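Local coordinates for protein monoglyceride lipase (Saccharomyces cerevisiae, PDB 4ZWN) that hydrolyses monoacylglycerols to free fatty acids and glycerol, preferring monounsaturated substrates, and also takes part in the breakdown of fatty acid ethyl esters, at residues 29-34 with 49-54; 44-49 with 92-97; 78-83 with 303-308; 165-170 with 265-270. The protein carries 2 engineered substitutions. All coordinates share one frame; numbering follows the deposited sequence.

Interaction 1 (29-34 with 49-54); sequences VQTTVP and MFWPVQ
The indole of Trp51 carries Pro34 on one face. Pro34 CD sits 3.5 Å from the centroid of the six-membered ring of Trp51, almost on its normal, a CH-pi contact. Val33 CA lies over the same face, nearer the rim. The edge of the indole meets two other side chains. Val29 CG1 touches Trp51 CZ2 at 3.8 Å. Trp51 NE1 gives its hydrogen to Thr31 OG1 at 3.0 Å, with the oxygen in the ring plane but the bond bent to 141°. Thr31 OG1 lies between the backbone N and the carbonyl carbon (chi1 64°), which sets it at the indole edge. The same hydroxyl oxygen is hydrogen-bonded to Asp82, so two partners hold it.

The amide of Gln54 is fixed from both ends by Thr32. Thr32 N donates to Gln54 OE1 at 2.8 Å. Gln54 NE2 donates back to Thr32 O at 3.1 Å, nearly straight and on a lone pair in the carbonyl plane. This pair of bonds holds the amide against turning. The backbone of Thr32 is met much as by a neighbouring strand.

The contact pins the loop before strand 37-41 onto the end of strand 44-51. Helix 78-86 packs against the contact: Met81 lies on the indole face opposite Pro34, and Ser85 OG bonds Pro52 O.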
loop_
_atom_site.group_PDB
_atom_site.type_symbol
_atom_site.label_atom_id
_atom_site.label_comp_id
_atom_site.label_asym_id
_atom_site.label_seq_id
_atom_site.Cartn_x
_atom_site.Cartn_y
_atom_site.Cartn_z
ATOM N N VAL A 29 -4.914 -0.454 -19.875
ATOM C CA VAL A 29 -6.062 -0.845 -19.065
ATOM C C VAL A 29 -7.096 -1.544 -19.943
ATOM O O VAL A 29 -7.407 -1.079 -21.038
ATOM C CB VAL A 29 -6.699 0.368 -18.357
ATOM C CG1 VAL A 29 -7.874 -0.070 -17.493
ATOM C CG2 VAL A 29 -5.660 1.091 -17.516
ATOM N N GLN A 30 -7.615 -2.670 -19.461
ATOM C CA GLN A 30 -8.525 -3.491 -20.250
ATOM C C GLN A 30 -9.990 -3.217 -19.927
ATOM O O GLN A 30 -10.871 -3.492 -20.741
ATOM C CB GLN A 30 -8.213 -4.971 -20.033
ATOM C CG GLN A 30 -6.758 -5.316 -20.277
ATOM C CD GLN A 30 -6.444 -6.757 -19.949
ATOM O OE1 GLN A 30 -7.284 -7.640 -20.119
ATOM N NE2 GLN A 30 -5.229 -7.002 -19.470
ATOM N N THR A 31 -10.250 -2.678 -18.739
ATOM C CA THR A 31 -11.613 -2.333 -18.352
ATOM C C THR A 31 -11.816 -0.824 -18.374
ATOM O O THR A 31 -10.921 -0.069 -18.757
ATOM C CB THR A 31 -11.966 -2.874 -16.952
ATOM O OG1 THR A 31 -11.127 -2.256 -15.969
ATOM C CG2 THR A 31 -11.783 -4.378 -16.902
ATOM N N THR A 32 -13.002 -0.389 -17.961
ATOM C CA THR A 32 -13.346 1.025 -17.962
ATOM C C THR A 32 -12.819 1.729 -16.716
ATOM O O THR A 32 -13.216 1.411 -15.594
ATOM C CB THR A 32 -14.870 1.228 -18.050
ATOM O OG1 THR A 32 -15.375 0.558 -19.212
ATOM C CG2 THR A 32 -15.208 2.710 -18.129
ATOM N N VAL A 33 -11.924 2.689 -16.920
ATOM C CA VAL A 33 -11.350 3.452 -15.819
ATOM C C VAL A 33 -12.411 4.315 -15.141
ATOM O O VAL A 33 -13.076 5.115 -15.798
ATOM C CB VAL A 33 -10.187 4.342 -16.298
ATOM C CG1 VAL A 33 -9.639 5.171 -15.146
ATOM C CG2 VAL A 33 -9.089 3.487 -16.918
ATOM N N PRO A 34 -12.580 4.138 -13.822
ATOM C CA PRO A 34 -13.575 4.848 -13.007
ATOM C C PRO A 34 -13.339 6.355 -12.936
ATOM O O PRO A 34 -12.234 6.846 -13.168
ATOM C CB PRO A 34 -13.409 4.221 -11.619
ATOM C CG PRO A 34 -12.790 2.891 -11.878
ATOM C CD PRO A 34 -11.883 3.099 -13.048
ATOM N N MET A 49 -11.249 6.513 -5.950
ATOM C CA MET A 49 -11.786 5.742 -7.060
ATOM C C MET A 49 -12.499 4.494 -6.576
ATOM O O MET A 49 -12.034 3.815 -5.659
ATOM C CB MET A 49 -10.677 5.339 -8.028
ATOM C CG MET A 49 -10.265 6.416 -8.996
ATOM S SD MET A 49 -9.136 5.751 -10.227
ATOM C CE MET A 49 -8.873 7.199 -11.246
ATOM N N PHE A 50 -13.634 4.198 -7.196
ATOM C CA PHE A 50 -14.292 2.923 -6.982
ATOM C C PHE A 50 -14.262 2.125 -8.276
ATOM O O PHE A 50 -14.928 2.480 -9.246
ATOM C CB PHE A 50 -15.729 3.108 -6.506
ATOM C CG PHE A 50 -16.533 1.845 -6.547
ATOM C CD1 PHE A 50 -16.263 0.810 -5.666
ATOM C CD2 PHE A 50 -17.544 1.682 -7.478
ATOM C CE1 PHE A 50 -16.995 -0.361 -5.709
ATOM C CE2 PHE A 50 -18.280 0.516 -7.526
ATOM C CZ PHE A 50 -18.006 -0.509 -6.640
ATOM N N TRP A 51 -13.481 1.051 -8.285
ATOM C CA TRP A 51 -13.318 0.239 -9.483
ATOM C C TRP A 51 -14.217 -0.990 -9.429
ATOM O O TRP A 51 -13.954 -1.918 -8.668
ATOM C CB TRP A 51 -11.858 -0.180 -9.648
ATOM C CG TRP A 51 -11.477 -0.458 -11.064
ATOM C CD1 TRP A 51 -12.048 -1.372 -11.903
ATOM C CD2 TRP A 51 -10.432 0.175 -11.809
ATOM N NE1 TRP A 51 -11.424 -1.342 -13.127
ATOM C CE2 TRP A 51 -10.428 -0.401 -13.096
ATOM C CE3 TRP A 51 -9.500 1.174 -11.514
ATOM C CZ2 TRP A 51 -9.528 -0.011 -14.086
ATOM C CZ3 TRP A 51 -8.605 1.560 -12.499
ATOM C CH2 TRP A 51 -8.625 0.968 -13.769
ATOM N N PRO A 52 -15.281 -0.999 -10.246
ATOM C CA PRO A 52 -16.280 -2.074 -10.227
ATOM C C PRO A 52 -15.823 -3.329 -10.964
ATOM O O PRO A 52 -14.943 -3.258 -11.822
ATOM C CB PRO A 52 -17.479 -1.439 -10.933
ATOM C CG PRO A 52 -16.861 -0.487 -11.903
ATOM C CD PRO A 52 -15.600 0.034 -11.250
ATOM N N VAL A 53 -16.419 -4.467 -10.625
ATOM C CA VAL A 53 -16.151 -5.709 -11.336
ATOM C C VAL A 53 -16.670 -5.607 -12.765
ATOM O O VAL A 53 -17.835 -5.276 -12.984
ATOM C CB VAL A 53 -16.803 -6.919 -10.639
ATOM C CG1 VAL A 53 -16.625 -8.173 -11.480
ATOM C CG2 VAL A 53 -16.219 -7.111 -9.246
ATOM N N GLN A 54 -15.801 -5.875 -13.735
ATOM C CA GLN A 54 -16.177 -5.800 -15.145
ATOM C C GLN A 54 -15.707 -7.021 -15.930
ATOM O O GLN A 54 -14.760 -6.930 -16.708
ATOM C CB GLN A 54 -15.601 -4.537 -15.786
ATOM C CG GLN A 54 -15.966 -3.248 -15.075
ATOM C CD GLN A 54 -15.238 -2.046 -15.642
ATOM O OE1 GLN A 54 -15.088 -1.911 -16.857
ATOM N NE2 GLN A 54 -14.772 -1.168 -14.761
#

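Interaction 2 (44-49 with 92-97); sequences AKFGYM and FTFDQR
Met49 and Thr93 pair strand 44-51 antiparallel to strand 89-94, near one side of the mainly parallel alpha/beta-hydrolase sheet. Met49 N donates to Thr93 O at 2.9 Å, and Thr93 N returns a weak bond to Met49 O. Asp95 N, further along the chain, donates to Gly47 O at 2.9 Å. Between them Tyr48 and Phe94 form a non-hydrogen-bonded pair, with their CA atoms 4.0 Å apart.

Aromatic groups cover the face that carries Tyr48 and Phe94. The Tyr48 and Phe92 rings are tilted 26° from each other and offset, with little overlap; Tyr48 CD1 meets Phe92 CE2 at 3.5 Å. Phe46 and Phe94 run side by side and touch through their CD2 atoms at 4.0 Å. Phe123 of helix 113-134 stacks on Phe94 and meets Phe46 edge-to-face.

With CG anti to its carbonyl carbon (chi1 -69°), the Phe46 ring reaches across and meets polar atoms at its edge: Asp95 O 3.5 Å from Phe46 CD2, and Arg97 NH2 3.7 Å from Phe46 CZ. An alanine in place of Phe46 would probably open a gap beside Phe94 and Phe123 and take away the ring edge that Arg97 NH2 touches.

Ala44 CB covers a guanidinium face at 3.4 Å from Arg97 NH1. The charge is met by a salt bridge to Asp119, and NH1 also bonds Asp42 O. Apolar cover on this cation is likely to strengthen its pairing with Asp119.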
loop_
_atom_site.group_PDB
_atom_site.type_symbol
_atom_site.label_atom_id
_atom_site.label_comp_id
_atom_site.label_asym_id
_atom_site.label_seq_id
_atom_site.Cartn_x
_atom_site.Cartn_y
_atom_site.Cartn_z
ATOM N N ALA A 44 -9.651 18.154 4.387
ATOM C CA ALA A 44 -8.954 17.734 3.177
ATOM C C ALA A 44 -9.927 17.207 2.125
ATOM O O ALA A 44 -10.921 16.558 2.453
ATOM C CB ALA A 44 -7.907 16.683 3.508
ATOM N N LYS A 45 -9.637 17.501 0.862
ATOM C CA LYS A 45 -10.456 17.017 -0.242
ATOM C C LYS A 45 -9.822 15.773 -0.845
ATOM O O LYS A 45 -8.913 15.862 -1.670
ATOM C CB LYS A 45 -10.631 18.100 -1.312
ATOM C CG LYS A 45 -11.678 17.755 -2.358
ATOM C CD LYS A 45 -11.790 18.818 -3.439
ATOM C CE LYS A 45 -10.576 18.814 -4.352
ATOM N NZ LYS A 45 -10.782 19.674 -5.551
ATOM N N PHE A 46 -10.304 14.611 -0.420
ATOM C CA PHE A 46 -9.732 13.339 -0.839
ATOM C C PHE A 46 -10.209 12.908 -2.223
ATOM O O PHE A 46 -11.410 12.773 -2.463
ATOM C CB PHE A 46 -10.068 12.245 0.179
ATOM C CG PHE A 46 -9.382 12.414 1.503
ATOM C CD1 PHE A 46 -9.970 13.155 2.514
ATOM C CD2 PHE A 46 -8.154 11.825 1.740
ATOM C CE1 PHE A 46 -9.339 13.310 3.735
ATOM C CE2 PHE A 46 -7.520 11.976 2.960
ATOM C CZ PHE A 46 -8.113 12.720 3.956
ATOM N N GLY A 47 -9.261 12.694 -3.130
ATOM C CA GLY A 47 -9.567 12.085 -4.410
ATOM C C GLY A 47 -9.589 10.574 -4.257
ATOM O O GLY A 47 -8.686 9.997 -3.652
ATOM N N TYR A 48 -10.621 9.927 -4.789
ATOM C CA TYR A 48 -10.737 8.481 -4.653
ATOM C C TYR A 48 -11.365 7.835 -5.879
ATOM O O TYR A 48 -11.939 8.511 -6.731
ATOM C CB TYR A 48 -11.548 8.120 -3.404
ATOM C CG TYR A 48 -13.012 8.481 -3.497
ATOM C CD1 TYR A 48 -13.954 7.547 -3.904
ATOM C CD2 TYR A 48 -13.453 9.757 -3.175
ATOM C CE1 TYR A 48 -15.292 7.874 -3.990
ATOM C CE2 TYR A 48 -14.788 10.093 -3.256
ATOM C CZ TYR A 48 -15.703 9.148 -3.663
ATOM O OH TYR A 48 -17.036 9.482 -3.746
ATOM N N MET A 49 -11.249 6.513 -5.950
ATOM C CA MET A 49 -11.786 5.742 -7.060
ATOM C C MET A 49 -12.499 4.494 -6.576
ATOM O O MET A 49 -12.034 3.815 -5.659
ATOM C CB MET A 49 -10.677 5.339 -8.028
ATOM C CG MET A 49 -10.265 6.416 -8.996
ATOM S SD MET A 49 -9.136 5.751 -10.227
ATOM C CE MET A 49 -8.873 7.199 -11.246
ATOM N N PHE A 92 -11.122 -0.263 -4.073
ATOM C CA PHE A 92 -11.281 1.102 -3.609
ATOM C C PHE A 92 -9.926 1.635 -3.183
ATOM O O PHE A 92 -9.232 1.015 -2.376
ATOM C CB PHE A 92 -12.276 1.191 -2.449
ATOM C CG PHE A 92 -12.603 2.605 -2.039
ATOM C CD1 PHE A 92 -11.788 3.294 -1.155
ATOM C CD2 PHE A 92 -13.724 3.245 -2.544
ATOM C CE1 PHE A 92 -12.085 4.594 -0.782
ATOM C CE2 PHE A 92 -14.026 4.543 -2.174
ATOM C CZ PHE A 92 -13.207 5.218 -1.293
ATOM N N THR A 93 -9.550 2.781 -3.733
ATOM C CA THR A 93 -8.325 3.444 -3.319
ATOM C C THR A 93 -8.559 4.943 -3.235
ATOM O O THR A 93 -9.490 5.476 -3.839
ATOM C CB THR A 93 -7.155 3.144 -4.279
ATOM O OG1 THR A 93 -5.931 3.618 -3.706
ATOM C CG2 THR A 93 -7.373 3.814 -5.627
ATOM N N PHE A 94 -7.716 5.620 -2.468
ATOM C CA PHE A 94 -7.809 7.063 -2.335
ATOM C C PHE A 94 -6.416 7.645 -2.164
ATOM O O PHE A 94 -5.554 7.027 -1.540
ATOM C CB PHE A 94 -8.705 7.444 -1.150
ATOM C CG PHE A 94 -8.156 7.029 0.190
ATOM C CD1 PHE A 94 -8.336 5.738 0.659
ATOM C CD2 PHE A 94 -7.467 7.935 0.982
ATOM C CE1 PHE A 94 -7.834 5.355 1.890
ATOM C CE2 PHE A 94 -6.963 7.560 2.214
ATOM C CZ PHE A 94 -7.147 6.269 2.670
ATOM N N ASP A 95 -6.191 8.821 -2.739
ATOM C CA ASP A 95 -4.951 9.540 -2.495
ATOM C C ASP A 95 -4.970 10.026 -1.051
ATOM O O ASP A 95 -5.837 10.806 -0.666
ATOM C CB ASP A 95 -4.782 10.709 -3.472
ATOM C CG ASP A 95 -4.546 10.250 -4.906
ATOM O OD1 ASP A 95 -4.317 9.041 -5.127
ATOM O OD2 ASP A 95 -4.576 11.106 -5.815
ATOM N N GLN A 96 -4.028 9.539 -0.248
ATOM C CA GLN A 96 -4.002 9.859 1.174
ATOM C C GLN A 96 -3.580 11.303 1.412
ATOM O O GLN A 96 -3.020 11.951 0.527
ATOM C CB GLN A 96 -3.056 8.917 1.921
ATOM C CG GLN A 96 -3.363 7.440 1.745
ATOM C CD GLN A 96 -2.322 6.555 2.404
ATOM O OE1 GLN A 96 -2.159 6.571 3.624
ATOM N NE2 GLN A 96 -1.604 5.784 1.595
ATOM N N ARG A 97 -3.857 11.797 2.616
ATOM C CA ARG A 97 -3.446 13.137 3.011
ATOM C C ARG A 97 -1.933 13.281 2.885
ATOM O O ARG A 97 -1.176 12.506 3.468
ATOM C CB ARG A 97 -3.897 13.437 4.443
ATOM C CG ARG A 97 -3.701 14.882 4.876
ATOM C CD ARG A 97 -4.100 15.068 6.332
ATOM N NE ARG A 97 -5.458 14.596 6.588
ATOM C CZ ARG A 97 -6.524 15.385 6.674
ATOM N NH1 ARG A 97 -6.396 16.698 6.534
ATOM N NH2 ARG A 97 -7.721 14.862 6.907
#

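Interaction 3 (78-83 with 303-308); sequences FRLMDH and SIFSLE
Leu80 lays its CD1 methyl against the Phe305 ring, 3.8 Å from Phe305 CD1. Next to this apolar touch a water bridges the backbones. It accepts from Leu80 N at 2.9 Å and donates to Phe305 O at 3.0 Å. Near the start of the helix, Leu80 N thus finds its partner in the water.

Arg79 makes the polar half of the contact. Its chain runs straight out, CG anti to the backbone N (chi1 -162°), and carries the guanidinium to the loop. Arg79 NH1 bonds Glu308 O along a nearly straight line; the 2.5 Å between them is too short to be taken exactly. A weak bond of 3.3 Å runs from Arg79 NH1 to Ser306 O, which lies at the guanidinium edge. NH2 forms a salt bridge with Asp310.

Arg79 of helix 78-86 thus ties down the loop that follows His302, the probable charge-relay histidine. Helix 310-326 touches both segments, with Phe313 on Arg79, Phe317 on Leu80 and Val316 on Phe305.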
loop_
_atom_site.group_PDB
_atom_site.type_symbol
_atom_site.label_atom_id
_atom_site.label_comp_id
_atom_site.label_asym_id
_atom_site.label_seq_id
_atom_site.Cartn_x
_atom_site.Cartn_y
_atom_site.Cartn_z
ATOM N N PHE A 78 -3.587 1.333 -11.012
ATOM C CA PHE A 78 -4.443 0.991 -12.149
ATOM C C PHE A 78 -4.254 -0.458 -12.582
ATOM O O PHE A 78 -5.224 -1.184 -12.789
ATOM C CB PHE A 78 -4.169 1.908 -13.345
ATOM C CG PHE A 78 -4.870 3.236 -13.274
ATOM C CD1 PHE A 78 -5.596 3.597 -12.148
ATOM C CD2 PHE A 78 -4.815 4.117 -14.340
ATOM C CE1 PHE A 78 -6.243 4.821 -12.084
ATOM C CE2 PHE A 78 -5.461 5.338 -14.282
ATOM C CZ PHE A 78 -6.175 5.689 -13.152
ATOM N N ARG A 79 -2.995 -0.860 -12.722
ATOM C CA ARG A 79 -2.643 -2.202 -13.168
ATOM C C ARG A 79 -3.270 -3.261 -12.263
ATOM O O ARG A 79 -3.795 -4.268 -12.737
ATOM C CB ARG A 79 -1.120 -2.350 -13.204
ATOM C CG ARG A 79 -0.579 -3.505 -14.030
ATOM C CD ARG A 79 0.948 -3.496 -13.968
ATOM N NE ARG A 79 1.571 -4.530 -14.791
ATOM C CZ ARG A 79 2.884 -4.725 -14.870
ATOM N NH1 ARG A 79 3.714 -3.959 -14.173
ATOM N NH2 ARG A 79 3.372 -5.687 -15.643
ATOM N N LEU A 80 -3.232 -3.017 -10.957
ATOM C CA LEU A 80 -3.778 -3.962 -9.987
ATOM C C LEU A 80 -5.304 -3.991 -10.017
ATOM O O LEU A 80 -5.914 -5.059 -10.059
ATOM C CB LEU A 80 -3.294 -3.618 -8.581
ATOM C CG LEU A 80 -3.852 -4.482 -7.453
ATOM C CD1 LEU A 80 -3.509 -5.952 -7.682
ATOM C CD2 LEU A 80 -3.322 -3.998 -6.112
ATOM N N MET A 81 -5.912 -2.810 -9.988
ATOM C CA MET A 81 -7.366 -2.688 -9.986
ATOM C C MET A 81 -7.989 -3.234 -11.269
ATOM O O MET A 81 -9.087 -3.795 -11.245
ATOM C CB MET A 81 -7.773 -1.228 -9.784
ATOM C CG MET A 81 -7.379 -0.674 -8.427
ATOM S SD MET A 81 -7.997 0.983 -8.073
ATOM C CE MET A 81 -6.980 1.968 -9.170
ATOM N N ASP A 82 -7.287 -3.070 -12.386
ATOM C CA ASP A 82 -7.762 -3.577 -13.668
ATOM C C ASP A 82 -7.847 -5.102 -13.653
ATOM O O ASP A 82 -8.857 -5.678 -14.056
ATOM C CB ASP A 82 -6.851 -3.106 -14.804
ATOM C CG ASP A 82 -7.473 -3.310 -16.178
ATOM O OD1 ASP A 82 -8.703 -3.118 -16.310
ATOM O OD2 ASP A 82 -6.735 -3.660 -17.125
ATOM N N HIS A 83 -6.788 -5.754 -13.180
ATOM C CA HIS A 83 -6.757 -7.213 -13.107
ATOM C C HIS A 83 -7.749 -7.749 -12.078
ATOM O O HIS A 83 -8.368 -8.789 -12.292
ATOM C CB HIS A 83 -5.347 -7.715 -12.781
ATOM C CG HIS A 83 -4.409 -7.695 -13.947
ATOM N ND1 HIS A 83 -3.924 -6.526 -14.495
ATOM C CD2 HIS A 83 -3.863 -8.703 -14.670
ATOM C CE1 HIS A 83 -3.120 -6.815 -15.503
ATOM N NE2 HIS A 83 -3.067 -8.127 -15.630
ATOM N N SER A 303 8.359 -2.480 -6.417
ATOM C CA SER A 303 6.960 -2.252 -6.793
ATOM C C SER A 303 6.452 -3.425 -7.628
ATOM O O SER A 303 6.269 -3.298 -8.840
ATOM C CB SER A 303 6.787 -0.949 -7.578
ATOM O OG SER A 303 7.130 0.175 -6.787
ATOM N N ILE A 304 6.207 -4.556 -6.975
ATOM C CA ILE A 304 5.858 -5.791 -7.673
ATOM C C ILE A 304 4.418 -5.816 -8.189
ATOM O O ILE A 304 4.099 -6.554 -9.119
ATOM C CB ILE A 304 6.075 -7.017 -6.764
ATOM C CG1 ILE A 304 5.263 -6.880 -5.473
ATOM C CG2 ILE A 304 7.553 -7.189 -6.452
ATOM C CD1 ILE A 304 5.395 -8.066 -4.535
ATOM N N PHE A 305 3.555 -5.007 -7.585
ATOM C CA PHE A 305 2.140 -4.995 -7.939
ATOM C C PHE A 305 1.773 -3.890 -8.921
ATOM O O PHE A 305 0.613 -3.768 -9.311
ATOM C CB PHE A 305 1.275 -4.836 -6.685
ATOM C CG PHE A 305 0.937 -6.127 -6.007
ATOM C CD1 PHE A 305 -0.046 -6.953 -6.522
ATOM C CD2 PHE A 305 1.580 -6.502 -4.840
ATOM C CE1 PHE A 305 -0.370 -8.141 -5.897
ATOM C CE2 PHE A 305 1.259 -7.685 -4.208
ATOM C CZ PHE A 305 0.279 -8.504 -4.738
ATOM N N SER A 306 2.745 -3.073 -9.312
ATOM C CA SER A 306 2.417 -1.886 -10.091
ATOM C C SER A 306 3.392 -1.588 -11.225
ATOM O O SER A 306 2.969 -1.326 -12.352
ATOM C CB SER A 306 2.331 -0.672 -9.165
ATOM O OG SER A 306 3.568 -0.441 -8.514
ATOM N N LEU A 307 4.689 -1.627 -10.934
ATOM C CA LEU A 307 5.675 -1.115 -11.881
ATOM C C LEU A 307 6.676 -2.159 -12.381
ATOM O O LEU A 307 7.583 -1.835 -13.142
ATOM C CB LEU A 307 6.424 0.060 -11.245
ATOM C CG LEU A 307 5.512 1.218 -10.819
ATOM C CD1 LEU A 307 6.284 2.288 -10.063
ATOM C CD2 LEU A 307 4.794 1.816 -12.029
ATOM N N GLU A 308 6.508 -3.410 -11.970
ATOM C CA GLU A 308 7.432 -4.460 -12.391
ATOM C C GLU A 308 7.073 -5.049 -13.752
ATOM O O GLU A 308 6.100 -4.638 -14.384
ATOM C CB GLU A 308 7.492 -5.575 -11.344
ATOM C CG GLU A 308 8.626 -5.422 -10.340
ATOM C CD GLU A 308 10.000 -5.625 -10.964
ATOM O OE1 GLU A 308 10.076 -6.090 -12.121
ATOM O OE2 GLU A 308 11.009 -5.324 -10.293
HETATM O O HOH W 1 -1.035 -1.420 -10.000
#

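Interaction 4 (165-170 with 265-270); sequences GYIGSG and IIMHGQ
Four backbone hydrogen bonds join Tyr166, Gly168 and Gly170 to Ile265 and Met267 in parallel register. Ile265 N donates to Tyr166 O at 3.1 Å, and Gly168 N to Ile265 O at 3.0 Å. Met267 N donates to Gly168 O, and Gly170 N to Met267 O, both at 2.7 Å. Ile167 CG1 and Ile265 CG2 pack side by side.

With CG anti to the backbone N (chi1 -158°), the His268 imidazole has Gly170 CA over one face, 3.7 Å from the ring centroid. Both ring nitrogens are satisfied: ND1 by Ser280 OG, NE2 by Asn275 O. Asn275 ND2 also bonds Gly170 O. Replacing His268 by an alanine would probably uncover Gly170 and cost Ser280 and Asn275 a partner, close to the probable charge-relay Asp272. Ser169 OG bonds His143 ND1, beside the predicted nucleophile Ser144.

These are neighbouring inner strands of the alpha/beta-hydrolase sheet, between strands 138-143 and 292-297. Helix 277-286 packs on Ile266, while helix 310-326 covers Ile167, Ile265 and Met267.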
loop_
_atom_site.group_PDB
_atom_site.type_symbol
_atom_site.label_atom_id
_atom_site.label_comp_id
_atom_site.label_asym_id
_atom_site.label_seq_id
_atom_site.Cartn_x
_atom_site.Cartn_y
_atom_site.Cartn_z
ATOM N N GLY A 165 -9.319 -9.943 5.429
ATOM C CA GLY A 165 -7.953 -10.370 5.188
ATOM C C GLY A 165 -7.007 -9.214 4.940
ATOM O O GLY A 165 -7.422 -8.143 4.500
ATOM N N TYR A 166 -5.727 -9.435 5.220
ATOM C CA TYR A 166 -4.718 -8.399 5.050
ATOM C C TYR A 166 -3.643 -8.829 4.062
ATOM O O TYR A 166 -3.127 -9.944 4.132
ATOM C CB TYR A 166 -4.082 -8.045 6.393
ATOM C CG TYR A 166 -5.054 -7.455 7.388
ATOM C CD1 TYR A 166 -5.793 -8.273 8.233
ATOM C CD2 TYR A 166 -5.235 -6.080 7.480
ATOM C CE1 TYR A 166 -6.683 -7.737 9.145
ATOM C CE2 TYR A 166 -6.123 -5.536 8.389
ATOM C CZ TYR A 166 -6.844 -6.372 9.219
ATOM O OH TYR A 166 -7.730 -5.840 10.125
ATOM N N ILE A 167 -3.314 -7.934 3.137
ATOM C CA ILE A 167 -2.278 -8.193 2.149
ATOM C C ILE A 167 -1.217 -7.103 2.188
ATOM O O ILE A 167 -1.527 -5.917 2.065
ATOM C CB ILE A 167 -2.860 -8.276 0.732
ATOM C CG1 ILE A 167 -4.003 -9.294 0.691
ATOM C CG2 ILE A 167 -1.766 -8.622 -0.265
ATOM C CD1 ILE A 167 -4.803 -9.267 -0.585
ATOM N N GLY A 168 0.034 -7.509 2.364
ATOM C CA GLY A 168 1.141 -6.573 2.359
ATOM C C GLY A 168 2.013 -6.732 1.127
ATOM O O GLY A 168 2.391 -7.845 0.762
ATOM N N SER A 169 2.322 -5.614 0.480
ATOM C CA SER A 169 3.209 -5.607 -0.675
ATOM C C SER A 169 4.518 -4.925 -0.319
ATOM O O SER A 169 4.578 -3.695 -0.250
ATOM C CB SER A 169 2.555 -4.900 -1.862
ATOM O OG SER A 169 3.493 -4.677 -2.902
ATOM N N GLY A 170 5.559 -5.730 -0.110
ATOM C CA GLY A 170 6.841 -5.246 0.376
ATOM C C GLY A 170 6.676 -4.171 1.434
ATOM O O GLY A 170 7.114 -3.038 1.237
ATOM N N ILE A 265 -1.113 -12.343 4.364
ATOM C CA ILE A 265 -0.124 -12.768 3.396
ATOM C C ILE A 265 0.726 -11.566 2.995
ATOM O O ILE A 265 0.216 -10.476 2.723
ATOM C CB ILE A 265 -0.764 -13.430 2.153
ATOM C CG1 ILE A 265 0.302 -14.040 1.232
ATOM C CG2 ILE A 265 -1.681 -12.474 1.394
ATOM C CD1 ILE A 265 -0.234 -15.077 0.258
ATOM N N ILE A 266 2.039 -11.756 3.018
ATOM C CA ILE A 266 2.953 -10.711 2.586
ATOM C C ILE A 266 3.648 -11.132 1.302
ATOM O O ILE A 266 4.156 -12.272 1.204
ATOM C CB ILE A 266 3.999 -10.371 3.668
ATOM C CG1 ILE A 266 3.326 -9.683 4.874
ATOM C CG2 ILE A 266 5.077 -9.463 3.092
ATOM C CD1 ILE A 266 4.259 -9.373 6.044
ATOM N N MET A 267 3.648 -10.236 0.309
ATOM C CA MET A 267 4.363 -10.530 -0.935
ATOM C C MET A 267 5.471 -9.496 -1.104
ATOM O O MET A 267 5.232 -8.277 -1.000
ATOM C CB MET A 267 3.429 -10.534 -2.110
ATOM C CG MET A 267 2.225 -11.355 -1.805
ATOM S SD MET A 267 0.748 -11.067 -2.742
ATOM C CE MET A 267 -0.208 -12.428 -2.084
ATOM N N HIS A 268 6.680 -9.980 -1.372
ATOM C CA HIS A 268 7.873 -9.160 -1.271
ATOM C C HIS A 268 8.908 -9.620 -2.279
ATOM O O HIS A 268 9.284 -10.791 -2.278
ATOM C CB HIS A 268 8.427 -9.239 0.157
ATOM C CG HIS A 268 9.297 -8.084 0.540
ATOM N ND1 HIS A 268 9.288 -7.541 1.807
ATOM C CD2 HIS A 268 10.188 -7.351 -0.175
ATOM C CE1 HIS A 268 10.133 -6.530 1.859
ATOM N NE2 HIS A 268 10.692 -6.392 0.672
ATOM N N GLY A 269 9.394 -8.697 -3.102
ATOM C CA GLY A 269 10.429 -9.029 -4.062
ATOM C C GLY A 269 11.715 -9.409 -3.356
ATOM O O GLY A 269 12.137 -8.733 -2.417
ATOM N N GLN A 270 12.325 -10.504 -3.794
ATOM C CA GLN A 270 13.545 -10.990 -3.177
ATOM C C GLN A 270 14.676 -9.986 -3.369
ATOM O O GLN A 270 15.527 -9.827 -2.495
ATOM C CB GLN A 270 13.927 -12.353 -3.757
ATOM C CG GLN A 270 15.168 -12.969 -3.128
ATOM C CD GLN A 270 14.976 -13.309 -1.662
ATOM O OE1 GLN A 270 14.255 -14.248 -1.320
ATOM N NE2 GLN A 270 15.626 -12.547 -0.788
#

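In the fold
Interaction 1 is a surface contact; interactions 2, 3 and 4 are buried. Interactions 1 and 2 share Met49 and strand 44-51, and interactions 2 and 4 belong to the same sheet. There the pairing differs: antiparallel with an aromatic cover in interaction 2, parallel with glycines and aliphatic side chains in interaction 4. Interactions 1 and 3 join loops to other elements, and there side chains supply much of the bonding, largely to backbone groups. Helix 78-86 of interaction 3 reaches both others: Asp82 meets Thr31 and Gln30 of interaction 1, and Met81 touches Thr93 of interaction 2. Phe305 of interaction 3 packs on Ser169 and Met267 of interaction 4. These last two contacts lie nearest the probable catalytic triad.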